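Local coordinates for outer membrane porin protein 32 (PDB 2FGQ) that forms anion-selective channels across the bacterial outer membrane as a homotrimeric porin, here with D-malate bound in the pore, at residues 36-41 with 56-61; 72-77 with 90-95; 292-297 with 320-325; 257-262 with 272-277. One frame throughout, in Å; residues are numbered along the deposited sequence.

Contact 1: residues 36-41 with 56-61; sequences TSRLGL and WLEGEI. With SO4 (sulfate ion), chain G.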
# COMPACT_ATOMS: atom_id res chain seq x y z
N THR A 36 -3.08 12.34 14.30
CA THR A 36 -3.04 11.10 13.54
C THR A 36 -1.84 11.05 12.62
O THR A 36 -1.59 11.95 11.84
CB THR A 36 -4.35 10.89 12.77
OG1 THR A 36 -5.46 10.96 13.68
CG2 THR A 36 -4.37 9.52 12.09
N SER A 37 -1.09 9.96 12.74
CA SER A 37 0.06 9.73 11.87
C SER A 37 -0.41 9.55 10.45
O SER A 37 -1.43 8.93 10.21
CB SER A 37 0.83 8.48 12.27
OG SER A 37 1.26 8.49 13.59
N ARG A 38 0.34 10.13 9.52
CA ARG A 38 -0.09 10.15 8.13
C ARG A 38 1.06 10.36 7.18
O ARG A 38 2.13 10.83 7.56
CB ARG A 38 -1.12 11.29 7.94
CG ARG A 38 -0.53 12.68 7.97
CD ARG A 38 -1.54 13.80 8.27
NE ARG A 38 -2.02 13.68 9.62
CZ ARG A 38 -2.88 14.52 10.20
NH1 ARG A 38 -3.43 15.51 9.50
NH2 ARG A 38 -3.19 14.36 11.47
N LEU A 39 0.78 10.05 5.92
CA LEU A 39 1.71 10.28 4.80
C LEU A 39 0.84 10.72 3.62
O LEU A 39 -0.14 10.08 3.35
CB LEU A 39 2.51 9.03 4.48
CG LEU A 39 3.43 9.14 3.27
CD1 LEU A 39 4.55 10.12 3.51
CD2 LEU A 39 4.03 7.78 2.98
N GLY A 40 1.20 11.82 2.98
CA GLY A 40 0.40 12.34 1.89
C GLY A 40 1.16 13.14 0.88
O GLY A 40 2.31 13.56 1.08
N LEU A 41 0.47 13.36 -0.23
CA LEU A 41 0.94 14.20 -1.30
C LEU A 41 -0.20 15.12 -1.66
O LEU A 41 -1.32 14.66 -1.79
CB LEU A 41 1.28 13.34 -2.51
CG LEU A 41 2.43 12.35 -2.39
CD1 LEU A 41 2.37 11.40 -1.23
CD2 LEU A 41 2.54 11.54 -3.67
N TRP A 56 -5.17 15.72 -3.50
CA TRP A 56 -4.69 15.42 -2.16
C TRP A 56 -4.86 13.94 -1.91
O TRP A 56 -5.98 13.41 -2.01
CB TRP A 56 -5.53 16.26 -1.20
CG TRP A 56 -5.07 16.27 0.21
CD1 TRP A 56 -4.80 15.21 1.02
CD2 TRP A 56 -4.85 17.44 1.00
NE1 TRP A 56 -4.46 15.65 2.28
CE2 TRP A 56 -4.47 17.01 2.29
CE3 TRP A 56 -4.95 18.81 0.75
CZ2 TRP A 56 -4.15 17.90 3.33
CZ3 TRP A 56 -4.65 19.70 1.78
CH2 TRP A 56 -4.26 19.24 3.06
N LEU A 57 -3.76 13.25 -1.64
CA LEU A 57 -3.76 11.81 -1.38
C LEU A 57 -3.12 11.64 -0.01
O LEU A 57 -1.99 12.06 0.19
CB LEU A 57 -2.92 11.05 -2.40
CG LEU A 57 -3.44 11.13 -3.83
CD1 LEU A 57 -2.40 10.56 -4.77
CD2 LEU A 57 -4.74 10.41 -3.97
N GLU A 58 -3.84 11.05 0.95
CA GLU A 58 -3.31 10.90 2.30
C GLU A 58 -3.80 9.61 2.93
O GLU A 58 -4.96 9.26 2.87
CB GLU A 58 -3.76 12.08 3.12
CG GLU A 58 -3.29 12.13 4.55
CD GLU A 58 -3.85 13.30 5.33
OE1 GLU A 58 -3.87 14.43 4.80
OE2 GLU A 58 -4.21 13.12 6.53
N GLY A 59 -2.87 8.94 3.59
CA GLY A 59 -3.15 7.72 4.32
C GLY A 59 -2.55 7.70 5.71
O GLY A 59 -1.58 8.40 5.98
N GLU A 60 -3.17 6.90 6.55
CA GLU A 60 -2.69 6.78 7.93
C GLU A 60 -1.43 5.91 7.97
O GLU A 60 -1.22 4.98 7.18
CB GLU A 60 -3.75 6.11 8.80
CG GLU A 60 -3.44 6.13 10.29
CD GLU A 60 -4.60 5.82 11.21
OE1 GLU A 60 -5.76 5.72 10.76
OE2 GLU A 60 -4.32 5.74 12.46
N ILE A 61 -0.55 6.30 8.90
CA ILE A 61 0.65 5.56 9.24
C ILE A 61 0.49 4.89 10.58
O ILE A 61 0.00 5.48 11.52
CB ILE A 61 1.88 6.51 9.22
CG1 ILE A 61 2.13 6.99 7.79
CG2 ILE A 61 3.11 5.90 9.87
CD1 ILE A 61 2.65 5.94 6.86
S SO4 G . -5.08 17.12 12.19
O1 SO4 G . -3.87 17.01 13.06
O2 SO4 G . -6.06 18.10 12.80
O3 SO4 G . -4.67 17.51 10.79
O4 SO4 G . -5.71 15.79 12.06
O HOH W 1 -3.29 16.41 6.72
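Residues 36-41 and 56-61 pair as antiparallel strands of the barrel hairpin 26-48/51-60, at a buried site where the wall meets both the pore and the neighbouring subunits. Leu39 and Gly59 exchange two backbone hydrogen bonds, as do Leu41 and Leu57, and the short axes run 167° apart. Just past the strand ends, Ile61 N still reaches Ser37 O at 3.1 Å, but from above the carbonyl plane. Gly40 lies so close to Leu57 O that a CB would clash there.

On the face of Leu39, Leu41 and Leu57, Ile61 CD1 packs on Leu39 CB at 3.9 Å, and leucines of neighbouring subunits pack on Leu39 and Leu41. The other face is polar. Arg38, its chain bent at chi3 (67°), grips Thr36 O side-on through NE (2.8 Å) and NH2, with Thr36 O lying in the guanidinium plane, while NH1 points at sulfate O3 at 2.7 Å. Glu58 OE2 sits obliquely to that plane, 3.8 Å from Arg38 NE, a long and purely electrostatic salt bridge; its stronger partner is Arg75. Glu58 OE1 accepts from Trp56 NE1 at 2.9 Å and from a water that bridges to Arg38 NH1. With NE and NH2 tied to Thr36 O, Arg38 has NH1 and NH2 turned to a sulfate, probably from the crystallisation liquor; such an arginine beside Arg75 is consistent with a channel that selects anions.

Contact 2: residues 72-77 with 90-95; sequences NFKRRS and LGRDLV. With MLT (D-malate), chain H.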
# COMPACT_ATOMS: atom_id res chain seq x y z
N ASN A 72 -2.74 2.75 2.37
CA ASN A 72 -3.79 3.19 1.47
C ASN A 72 -3.91 4.72 1.57
O ASN A 72 -3.10 5.37 2.23
CB ASN A 72 -5.09 2.50 1.85
CG ASN A 72 -5.46 2.74 3.29
OD1 ASN A 72 -5.52 3.89 3.71
ND2 ASN A 72 -5.66 1.66 4.05
N PHE A 73 -4.89 5.27 0.86
CA PHE A 73 -5.16 6.70 0.86
C PHE A 73 -6.55 6.97 1.46
O PHE A 73 -7.29 7.83 1.00
CB PHE A 73 -4.98 7.32 -0.52
CG PHE A 73 -3.57 7.24 -1.02
CD1 PHE A 73 -2.56 7.92 -0.35
CD2 PHE A 73 -3.24 6.47 -2.12
CE1 PHE A 73 -1.25 7.83 -0.79
CE2 PHE A 73 -1.91 6.38 -2.55
CZ PHE A 73 -0.94 7.08 -1.89
N LYS A 74 -6.91 6.22 2.51
CA LYS A 74 -8.26 6.32 3.07
C LYS A 74 -8.53 7.60 3.83
O LYS A 74 -9.69 7.90 4.08
CB LYS A 74 -8.67 5.10 3.88
CG LYS A 74 -8.98 3.86 3.05
CD LYS A 74 -9.27 2.66 3.95
CE LYS A 74 -10.57 2.72 4.65
NZ LYS A 74 -10.73 1.43 5.42
N ARG A 75 -7.51 8.37 4.20
CA ARG A 75 -7.78 9.61 4.94
C ARG A 75 -8.35 10.65 3.98
O ARG A 75 -9.26 11.40 4.33
CB ARG A 75 -6.55 10.14 5.69
CG ARG A 75 -6.22 9.26 6.89
CD ARG A 75 -5.02 9.68 7.66
NE ARG A 75 -5.07 11.10 8.03
CZ ARG A 75 -5.81 11.59 9.02
NH1 ARG A 75 -6.48 10.77 9.82
NH2 ARG A 75 -5.83 12.90 9.24
N ARG A 76 -7.82 10.74 2.75
CA ARG A 76 -8.35 11.70 1.77
C ARG A 76 -7.75 11.33 0.41
O ARG A 76 -6.54 11.03 0.30
CB ARG A 76 -7.87 13.11 2.10
CG ARG A 76 -8.40 14.20 1.15
CD ARG A 76 -8.24 15.57 1.70
NE ARG A 76 -8.47 16.58 0.67
CZ ARG A 76 -8.33 17.88 0.86
NH1 ARG A 76 -8.05 18.34 2.08
NH2 ARG A 76 -8.49 18.72 -0.14
N SER A 77 -8.59 11.31 -0.62
CA SER A 77 -8.10 11.05 -1.97
C SER A 77 -8.92 11.85 -2.94
O SER A 77 -9.77 11.31 -3.65
CB SER A 77 -8.16 9.55 -2.31
OG SER A 77 -9.45 8.99 -2.19
N LEU A 90 -13.98 16.15 -5.17
CA LEU A 90 -14.47 14.81 -5.47
C LEU A 90 -13.53 13.77 -4.91
O LEU A 90 -12.35 13.81 -5.23
CB LEU A 90 -14.51 14.56 -6.98
CG LEU A 90 -15.61 15.08 -7.92
CD1 LEU A 90 -16.34 16.24 -7.51
CD2 LEU A 90 -15.21 15.09 -9.41
N GLY A 91 -14.10 12.79 -4.20
CA GLY A 91 -13.32 11.69 -3.68
C GLY A 91 -13.51 11.47 -2.19
O GLY A 91 -14.10 12.29 -1.44
N ARG A 92 -12.98 10.37 -1.70
CA ARG A 92 -13.05 10.06 -0.30
C ARG A 92 -12.39 11.15 0.56
O ARG A 92 -11.30 11.64 0.25
CB ARG A 92 -12.35 8.74 -0.00
CG ARG A 92 -12.54 8.38 1.50
CD ARG A 92 -12.16 7.04 1.82
NE ARG A 92 -12.11 6.81 3.24
CZ ARG A 92 -13.12 6.36 3.97
NH1 ARG A 92 -14.34 6.19 3.47
NH2 ARG A 92 -12.91 6.09 5.24
N ASP A 93 -13.07 11.54 1.62
CA ASP A 93 -12.59 12.59 2.50
C ASP A 93 -13.41 12.57 3.76
O ASP A 93 -14.45 11.87 3.85
CB ASP A 93 -12.79 13.92 1.77
CG ASP A 93 -11.96 15.06 2.29
OD1 ASP A 93 -11.18 14.97 3.30
OD2 ASP A 93 -12.07 16.17 1.69
N LEU A 94 -12.97 13.35 4.72
CA LEU A 94 -13.88 13.77 5.79
C LEU A 94 -15.15 14.37 5.22
O LEU A 94 -15.10 15.15 4.26
CB LEU A 94 -13.21 14.82 6.69
CG LEU A 94 -12.01 14.33 7.50
CD1 LEU A 94 -11.32 15.55 8.07
CD2 LEU A 94 -12.48 13.42 8.58
N VAL A 95 -16.29 13.99 5.76
CA VAL A 95 -17.54 14.65 5.37
C VAL A 95 -17.58 16.05 6.02
O VAL A 95 -16.89 16.28 6.98
CB VAL A 95 -18.80 13.82 5.75
CG1 VAL A 95 -18.78 12.50 4.98
CG2 VAL A 95 -18.92 13.59 7.24
C1 MLT H . -8.53 12.56 11.45
O1 MLT H . -7.49 12.34 12.26
O2 MLT H . -8.52 13.52 10.57
C2 MLT H . -9.80 11.80 11.51
O3 MLT H . -9.55 10.44 11.78
C3 MLT H . -10.72 12.48 12.52
C4 MLT H . -10.68 13.96 12.20
O4 MLT H . -9.60 14.58 11.80
O5 MLT H . -11.72 14.68 12.29
O HOH W 2 -10.85 11.74 -6.23
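With CG anti to the backbone N (chi1 -175°) and the chain extended as far as NE, Arg92 reaches across to Lys74, where its NE donates to Lys74 O at 2.8 Å, in the carbonyl plane and on a lone pair. Asp93 and Arg76 take the same first torsion (chi1 -161° and -179°), and the two side chains lie side by side. Asp93 OD1 touches Arg76 CD at 3.4 Å, whereas OD2 stands over one face of the guanidinium, 3.8 Å from Arg76 NE; no N-H points at it, so this long salt bridge is charge alone. Arg89 holds Asp93 OD2 more firmly, and Thr78 accepts from Arg76 NE.

The backbones meet through Ser77 N and Arg92 O at 2.9 Å, next to a classic beta bulge at the entry to barrel strand 76-83, where Arg75 and Arg76 both face Glu58. Arg75 NE makes a salt bridge with Glu58, and the outer edge of its guanidinium meets D-malate, NH1 to O1 and NH2 to O2 both at 3.1 Å; Leu94 CD2 lies 4.0 Å from malate O5. One water donates to both Ser77 O and Leu90 O. A CB on Gly91 would clash with Ser77 O, and its backbone angles alone call for glycine.

Contact 3: residues 292-297 with 320-325; sequences LAFLKN and SQTGVQ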
# COMPACT_ATOMS: atom_id res chain seq x y z
N LEU A 292 -3.56 11.76 29.91
CA LEU A 292 -4.05 10.98 31.03
C LEU A 292 -5.55 11.04 30.99
O LEU A 292 -6.11 12.14 31.03
CB LEU A 292 -3.56 11.60 32.36
CG LEU A 292 -4.06 11.01 33.67
CD1 LEU A 292 -3.71 9.55 33.83
CD2 LEU A 292 -3.52 11.83 34.85
N ALA A 293 -6.21 9.90 30.98
CA ALA A 293 -7.67 9.90 30.89
C ALA A 293 -8.32 8.93 31.86
O ALA A 293 -7.76 7.90 32.24
CB ALA A 293 -8.08 9.55 29.51
N PHE A 294 -9.53 9.29 32.25
CA PHE A 294 -10.34 8.50 33.16
C PHE A 294 -11.73 8.43 32.57
O PHE A 294 -12.33 9.47 32.31
CB PHE A 294 -10.39 9.16 34.56
CG PHE A 294 -11.15 8.37 35.58
CD1 PHE A 294 -10.67 7.16 36.04
CD2 PHE A 294 -12.37 8.86 36.08
CE1 PHE A 294 -11.38 6.43 37.00
CE2 PHE A 294 -13.09 8.14 37.02
CZ PHE A 294 -12.59 6.93 37.50
N LEU A 295 -12.23 7.22 32.36
CA LEU A 295 -13.51 6.97 31.76
C LEU A 295 -14.33 6.14 32.75
O LEU A 295 -13.98 5.03 33.09
CB LEU A 295 -13.34 6.22 30.45
CG LEU A 295 -14.51 5.85 29.55
CD1 LEU A 295 -15.31 7.06 29.15
CD2 LEU A 295 -14.04 5.08 28.28
N LYS A 296 -15.45 6.70 33.19
CA LYS A 296 -16.33 6.04 34.14
C LYS A 296 -17.62 5.63 33.47
O LYS A 296 -18.42 6.48 33.11
CB LYS A 296 -16.66 7.04 35.25
CG LYS A 296 -17.56 6.53 36.34
CD LYS A 296 -17.71 7.64 37.42
CE LYS A 296 -16.83 7.41 38.65
NZ LYS A 296 -16.00 8.62 39.02
N ASN A 297 -17.80 4.33 33.30
CA ASN A 297 -19.03 3.78 32.79
C ASN A 297 -19.98 3.56 33.95
O ASN A 297 -19.57 3.06 34.98
CB ASN A 297 -18.78 2.44 32.13
CG ASN A 297 -17.97 2.56 30.86
OD1 ASN A 297 -16.74 2.20 30.82
ND2 ASN A 297 -18.59 3.06 29.84
N SER A 320 -14.77 1.55 35.53
CA SER A 320 -14.01 2.74 35.24
C SER A 320 -12.68 2.26 34.68
O SER A 320 -12.14 1.25 35.12
CB SER A 320 -13.76 3.55 36.51
OG SER A 320 -14.98 4.06 37.03
N GLN A 321 -12.13 3.01 33.75
CA GLN A 321 -10.84 2.70 33.13
C GLN A 321 -9.96 3.94 33.14
O GLN A 321 -10.40 5.05 32.89
CB GLN A 321 -11.10 2.25 31.71
CG GLN A 321 -9.91 1.61 31.00
CD GLN A 321 -10.13 1.53 29.48
OE1 GLN A 321 -9.72 0.55 28.81
NE2 GLN A 321 -10.75 2.56 28.94
N THR A 322 -8.68 3.74 33.43
CA THR A 322 -7.69 4.78 33.38
C THR A 322 -6.71 4.45 32.27
O THR A 322 -6.31 3.31 32.10
CB THR A 322 -6.95 4.84 34.73
OG1 THR A 322 -7.91 5.07 35.77
CG2 THR A 322 -6.02 6.03 34.80
N GLY A 323 -6.30 5.48 31.56
CA GLY A 323 -5.31 5.32 30.49
C GLY A 323 -4.30 6.43 30.46
O GLY A 323 -4.55 7.55 30.91
N VAL A 324 -3.14 6.10 29.93
CA VAL A 324 -2.03 7.03 29.81
C VAL A 324 -1.38 6.80 28.43
O VAL A 324 -1.24 5.64 27.99
CB VAL A 324 -0.93 6.75 30.89
CG1 VAL A 324 0.17 7.79 30.80
CG2 VAL A 324 -1.54 6.71 32.24
N GLN A 325 -0.95 7.88 27.80
CA GLN A 325 -0.15 7.82 26.55
C GLN A 325 0.95 8.85 26.69
O GLN A 325 0.68 10.00 27.09
CB GLN A 325 -0.96 8.24 25.31
CG GLN A 325 -1.94 7.30 24.83
CD GLN A 325 -2.71 7.84 23.63
OE1 GLN A 325 -3.17 8.98 23.66
NE2 GLN A 325 -2.89 7.00 22.61
O HOH W 3 -17.49 2.98 37.23
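Leu295 O accepts the shortest polar bond between these strands, from Gln321 N at 2.8 Å; the return bond runs from Leu295 N to Gln321 O. Ala293 and Gly323 form the second hydrogen-bonded pair, and the short axes stand at 168°, so the strands run antiparallel.

Phe294 shares the outer face with Leu292, Lys296, Ser320, Thr322 and Val324. Its CG is anti to the backbone N (chi1 -177°), which brings the ring toward the opposite strand. There Thr322 OG1 meets the ring at its edge, 3.5 Å from Phe294 CD1, and Ser320 CB approaches Phe294 CZ obliquely at 3.7 Å. Putting an alanine here would probably strip Thr322 and Ser320 of that ring contact and open a gap on the barrel surface. Farther along, Leu292 CD1 packs on Val324 CG2 at 3.9 Å. Ser320 OG lies 3.6 Å from Lys296 CG and shares a water with Asn297 O.

The reverse face, bearing Ala293, Leu295 and Gln321, is buried; Leu305 and Val315 touch Gln321 there. Strand 320-331 also borders strand 4-17, so this pairing lies beside the seam that closes the sixteen-stranded antiparallel barrel characteristic of the trimeric bacterial porins.

Contact 4: residues 257-262 with 272-277; sequences LQYALY and HQITLG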
# COMPACT_ATOMS: atom_id res chain seq x y z
N LEU A 257 -7.60 20.27 29.04
CA LEU A 257 -8.49 19.55 29.92
C LEU A 257 -9.86 19.46 29.26
O LEU A 257 -10.40 20.47 28.81
CB LEU A 257 -8.60 20.33 31.23
CG LEU A 257 -8.88 19.77 32.61
CD1 LEU A 257 -9.82 20.64 33.50
CD2 LEU A 257 -9.07 18.33 32.80
N GLN A 258 -10.42 18.26 29.20
CA GLN A 258 -11.71 18.07 28.55
C GLN A 258 -12.56 17.10 29.32
O GLN A 258 -12.07 16.07 29.80
CB GLN A 258 -11.50 17.57 27.13
CG GLN A 258 -12.71 17.71 26.23
CD GLN A 258 -12.30 17.57 24.75
OE1 GLN A 258 -12.45 16.48 24.15
NE2 GLN A 258 -11.80 18.64 24.17
N TYR A 259 -13.83 17.45 29.45
CA TYR A 259 -14.84 16.60 30.08
C TYR A 259 -15.87 16.22 29.04
O TYR A 259 -16.28 17.06 28.25
CB TYR A 259 -15.53 17.38 31.24
CG TYR A 259 -16.73 16.63 31.80
CD1 TYR A 259 -16.57 15.63 32.73
CD2 TYR A 259 -18.02 16.88 31.31
CE1 TYR A 259 -17.67 14.90 33.20
CE2 TYR A 259 -19.12 16.18 31.78
CZ TYR A 259 -18.94 15.18 32.72
OH TYR A 259 -20.03 14.47 33.19
N ALA A 260 -16.32 14.97 29.04
CA ALA A 260 -17.37 14.53 28.13
C ALA A 260 -18.34 13.59 28.85
O ALA A 260 -18.01 12.93 29.84
CB ALA A 260 -16.78 13.83 26.91
N LEU A 261 -19.56 13.60 28.35
CA LEU A 261 -20.61 12.73 28.83
C LEU A 261 -21.31 12.10 27.62
O LEU A 261 -21.66 12.80 26.67
CB LEU A 261 -21.61 13.60 29.63
CG LEU A 261 -22.83 12.90 30.23
CD1 LEU A 261 -23.90 12.61 29.30
CD2 LEU A 261 -22.53 11.69 31.01
N TYR A 262 -21.57 10.79 27.70
CA TYR A 262 -22.25 10.03 26.67
C TYR A 262 -23.46 9.35 27.30
O TYR A 262 -23.33 8.45 28.14
CB TYR A 262 -21.29 9.00 26.06
CG TYR A 262 -20.00 9.64 25.64
CD1 TYR A 262 -19.97 10.45 24.53
CD2 TYR A 262 -18.85 9.52 26.40
CE1 TYR A 262 -18.81 11.09 24.14
CE2 TYR A 262 -17.66 10.14 26.02
CZ TYR A 262 -17.65 10.92 24.88
OH TYR A 262 -16.51 11.58 24.49
N HIS A 272 -18.94 8.98 31.67
CA HIS A 272 -18.32 10.28 31.85
C HIS A 272 -16.82 10.11 31.62
O HIS A 272 -16.22 9.10 31.99
CB HIS A 272 -18.50 10.78 33.32
CG HIS A 272 -19.91 10.84 33.82
ND1 HIS A 272 -20.60 12.03 33.91
CD2 HIS A 272 -20.74 9.88 34.29
CE1 HIS A 272 -21.81 11.80 34.39
NE2 HIS A 272 -21.93 10.50 34.62
N GLN A 273 -16.19 11.13 31.08
CA GLN A 273 -14.77 11.06 30.77
C GLN A 273 -14.09 12.36 31.12
O GLN A 273 -14.63 13.42 30.89
CB GLN A 273 -14.54 10.80 29.29
CG GLN A 273 -13.10 10.41 29.00
CD GLN A 273 -12.81 10.15 27.56
OE1 GLN A 273 -13.72 9.76 26.80
NE2 GLN A 273 -11.53 10.38 27.14
N ILE A 274 -12.90 12.27 31.67
CA ILE A 274 -12.03 13.42 31.90
C ILE A 274 -10.66 13.08 31.33
O ILE A 274 -10.12 12.01 31.58
CB ILE A 274 -11.90 13.76 33.40
CG1 ILE A 274 -13.24 13.97 34.06
CG2 ILE A 274 -11.06 15.03 33.58
CD1 ILE A 274 -13.12 13.92 35.63
N THR A 275 -10.10 14.02 30.56
CA THR A 275 -8.78 13.88 30.00
C THR A 275 -7.96 15.13 30.23
O THR A 275 -8.43 16.24 29.96
CB THR A 275 -8.90 13.68 28.50
OG1 THR A 275 -9.85 12.64 28.25
CG2 THR A 275 -7.57 13.20 27.90
N LEU A 276 -6.74 14.92 30.73
CA LEU A 276 -5.73 15.94 30.87
C LEU A 276 -4.60 15.66 29.88
O LEU A 276 -4.13 14.54 29.78
CB LEU A 276 -5.17 15.92 32.29
CG LEU A 276 -4.09 16.94 32.55
CD1 LEU A 276 -4.63 18.38 32.63
CD2 LEU A 276 -3.39 16.55 33.88
N GLY A 277 -4.16 16.68 29.18
CA GLY A 277 -3.06 16.53 28.23
C GLY A 277 -2.03 17.64 28.33
O GLY A 277 -2.33 18.75 28.70
O HOH W 4 -12.45 13.67 28.38
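Strands 257-262 and 272-277 run antiparallel at 165°, with Gln258/Thr275 and Ala260/Gln273 as hydrogen-bonded pairs, each joined by two N-H to O bonds.

On the outer face Tyr259, between those pairs, and His272, next to the second, lie side by side and point the same way. Tyr259 OH and His272 ND1 share a hydrogen bond of 2.6 Å made at the edge of the imidazole. Leu261 CD2 covers one face of the same ring in a CH-pi contact, 3.6 Å from the His272 centroid and offset toward the rim. The histidine's CG, anti to the carbonyl carbon (chi1 -56°), turns the ring's edge to Tyr259 and a face to Leu261. A valine in its place would be likely to leave the Tyr259 hydroxyl without this partner and Leu261 without a ring to lie on. Ile274 CG1 meets the edge of the Tyr259 ring at 4.0 Å from CD1.

On the buried face Gln273 NE2 donates to Thr275 OG1 at 3.0 Å, and a water links that hydroxyl to Gln258 O. The outer surface is thus largely aromatic and aliphatic, its polar pair satisfied between Tyr259 and His272, while the inward Gln273, Thr275 and Tyr262 bond variously to one another, to water and to Met116 N, with weak bonds to Ile112 and Gly113.

From the N terminus, contact 1 comes first, closing the hairpin of strands 26-48 and 51-60, joined by a short turn. Contact 2 follows in series, closing the chain that runs out and back along strands 76-83 and 86-90 and bringing the entry to the first against residues 90-95, which lead into helix 96-101. These two touch: strands 51-60 and 76-83 are barrel neighbours, and Glu58 joins Arg75 by a salt bridge. Much later, contact 4 closes the hairpin of strands 253-264 and 269-281, before contact 3 spans the long loop from 297 to 320. They too adjoin, through strands 269-281 and 286-297. No contact nests in or crosses another. Contacts 1 and 4 lie on opposite sides of the chain's centre.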